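Local atomic coordinates of putative N-acetylmuramoyl-L-alanine amidase (Enterococcus phage phiM1EF22, PDB entry 7D55), a protein that forms the tetrameric cell binding domain of a phage endolysin, a putative N-acetylmuramoyl-L-alanine amidase, and probably anchors it to the enterococcal cell wall. Residues Y5-N10 / T24-N29. Sequence-based numbering, arbitrary orientation.
Sequences YERPIN and TVMFCN
Tyr5 and Arg7 each set CG between the backbone N and the carbonyl carbon (chi1 64° and 61°), and Met26 holds CG beside its own N (chi1 -58°); on the sheet face they share, these torsions swing the ring over Met26 CB and bring Arg7 CG to Met26 CG. That CB sits 3.6 Å from the Tyr5 ring centroid in a CH-pi contact shifted toward the hydroxyl end. Cys28 CB approaches the ring edge. Farther along the Met26 side chain, Arg7 CG meets Met26 CG at 3.5 Å, before the arginine chain bends and NH1 donates to Pro8 O (2.8 Å). On the opposite face, Glu6 CG touches Val25 CG2. Between the two faces, reciprocal backbone bonds join the strands at two hydrogen-bonded pairs, Tyr5 with Met26 and Arg7 with Thr24; Met26 N to Tyr5 O is the shortest, 2.7 Å. Strands 3-9 and 22-28 are antiparallel neighbours inside a mixed sheet, flanked by 59-60 and 33-36 respectively. Helix 71-78 covers the Tyr5 and Arg7 face, and its Glu76 accepts a hydrogen bond from Tyr5 OH and pairs with Arg7 NH2. The shared carboxylate thus ties both polar ends to the helix, and its charge probably offsets the clustered positive charge of Arg7 and nearby Lys87.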
loop_
_atom_site.group_PDB
_atom_site.type_symbol
_atom_site.label_atom_id
_atom_site.label_comp_id
_atom_site.label_asym_id
_atom_site.label_seq_id
_atom_site.Cartn_x
_atom_site.Cartn_y
_atom_site.Cartn_z
ATOM N N TYR A 5 10.060 4.928 13.481
ATOM C CA TYR A 5 10.868 6.077 13.869
ATOM C C TYR A 5 10.220 6.719 15.082
ATOM O O TYR A 5 9.102 6.376 15.467
ATOM C CB TYR A 5 11.028 7.089 12.719
ATOM C CG TYR A 5 9.739 7.749 12.279
ATOM C CD1 TYR A 5 8.892 7.127 11.370
ATOM C CD2 TYR A 5 9.376 9.007 12.762
ATOM C CE1 TYR A 5 7.713 7.735 10.955
ATOM C CE2 TYR A 5 8.197 9.631 12.345
ATOM C CZ TYR A 5 7.373 8.986 11.448
ATOM O OH TYR A 5 6.199 9.587 11.044
ATOM N N GLU A 6 10.933 7.662 15.684
ATOM C CA GLU A 6 10.395 8.417 16.804
ATOM C C GLU A 6 10.293 9.886 16.423
ATOM O O GLU A 6 11.121 10.393 15.663
ATOM C CB GLU A 6 11.300 8.265 18.026
ATOM C CG GLU A 6 11.247 6.868 18.621
ATOM C CD GLU A 6 12.278 6.658 19.712
ATOM O OE1 GLU A 6 13.126 5.760 19.573
ATOM O OE2 GLU A 6 12.245 7.385 20.709
ATOM N N ARG A 7 9.288 10.574 16.965
ATOM C CA ARG A 7 9.090 11.987 16.674
ATOM C C ARG A 7 8.367 12.641 17.846
ATOM O O ARG A 7 7.735 11.948 18.662
ATOM C CB ARG A 7 8.323 12.187 15.354
ATOM C CG ARG A 7 6.937 11.574 15.338
ATOM C CD ARG A 7 5.864 12.646 15.460
ATOM N NE ARG A 7 5.869 13.514 14.285
ATOM C CZ ARG A 7 6.027 14.837 14.304
ATOM N NH1 ARG A 7 6.180 15.491 15.455
ATOM N NH2 ARG A 7 6.019 15.510 13.154
ATOM N N PRO A 8 8.466 13.966 17.986
ATOM C CA PRO A 8 7.901 14.625 19.174
ATOM C C PRO A 8 6.378 14.661 19.186
ATOM O O PRO A 8 5.708 14.722 18.146
ATOM C CB PRO A 8 8.476 16.045 19.102
ATOM C CG PRO A 8 9.706 15.910 18.270
ATOM C CD PRO A 8 9.352 14.878 17.232
ATOM N N ILE A 9 5.838 14.681 20.405
ATOM C CA ILE A 9 4.403 14.741 20.643
ATOM C C ILE A 9 4.174 15.591 21.884
ATOM O O ILE A 9 5.000 15.619 22.801
ATOM C CB ILE A 9 3.782 13.321 20.786
ATOM C CG1 ILE A 9 2.264 13.389 20.906
ATOM C CG2 ILE A 9 4.352 12.587 21.990
ATOM C CD1 ILE A 9 1.589 12.040 20.749
ATOM N N ASN A 10 3.065 16.318 21.895
ATOM C CA ASN A 10 2.668 17.068 23.080
ATOM C C ASN A 10 1.995 16.099 24.046
ATOM O O ASN A 10 0.932 15.554 23.738
ATOM C CB ASN A 10 1.697 18.174 22.677
ATOM C CG ASN A 10 1.350 19.110 23.829
ATOM O OD1 ASN A 10 1.045 18.670 24.939
ATOM N ND2 ASN A 10 1.374 20.408 23.559
ATOM N N THR A 24 7.037 9.848 20.576
ATOM C CA THR A 24 6.270 8.662 20.242
ATOM C C THR A 24 6.900 7.940 19.060
ATOM O O THR A 24 7.500 8.552 18.171
ATOM C CB THR A 24 4.811 8.974 19.901
ATOM O OG1 THR A 24 4.098 7.743 19.690
ATOM C CG2 THR A 24 4.717 9.850 18.643
ATOM N N VAL A 25 6.774 6.616 19.081
ATOM C CA VAL A 25 7.105 5.810 17.918
ATOM C C VAL A 25 6.009 5.986 16.882
ATOM O O VAL A 25 4.833 6.176 17.224
ATOM C CB VAL A 25 7.286 4.338 18.335
ATOM C CG1 VAL A 25 7.604 3.467 17.135
ATOM C CG2 VAL A 25 8.401 4.236 19.340
ATOM N N MET A 26 6.401 5.960 15.612
ATOM C CA MET A 26 5.498 5.997 14.475
ATOM C C MET A 26 5.894 4.888 13.512
ATOM O O MET A 26 7.053 4.459 13.469
ATOM C CB MET A 26 5.610 7.325 13.707
ATOM C CG MET A 26 5.339 8.587 14.530
ATOM S SD MET A 26 3.600 8.941 14.868
ATOM C CE MET A 26 2.990 9.289 13.216
ATOM N N PHE A 27 4.918 4.469 12.713
ATOM C CA PHE A 27 5.068 3.409 11.727
ATOM C C PHE A 27 4.707 3.981 10.365
ATOM O O PHE A 27 3.619 4.536 10.186
ATOM C CB PHE A 27 4.129 2.246 12.063
ATOM C CG PHE A 27 4.020 1.217 10.979
ATOM C CD1 PHE A 27 5.155 0.574 10.504
ATOM C CD2 PHE A 27 2.777 0.848 10.476
ATOM C CE1 PHE A 27 5.056 -0.391 9.514
ATOM C CE2 PHE A 27 2.665 -0.115 9.491
ATOM C CZ PHE A 27 3.811 -0.745 9.013
ATOM N N CYS A 28 5.618 3.854 9.409
ATOM C CA CYS A 28 5.375 4.276 8.037
ATOM C C CYS A 28 5.300 3.038 7.161
ATOM O O CYS A 28 6.152 2.152 7.268
ATOM C CB CYS A 28 6.509 5.173 7.551
ATOM S SG CYS A 28 6.291 5.654 5.841
ATOM N N ASN A 29 4.280 2.973 6.302
ATOM C CA ASN A 29 4.104 1.844 5.391
ATOM C C ASN A 29 4.242 2.256 3.927
ATOM O O ASN A 29 3.793 1.525 3.033
ATOM C CB ASN A 29 2.755 1.161 5.632
ATOM C CG ASN A 29 1.590 2.125 5.494
ATOM O OD1 ASN A 29 1.750 3.230 4.975
ATOM N ND2 ASN A 29 0.422 1.725 5.984
#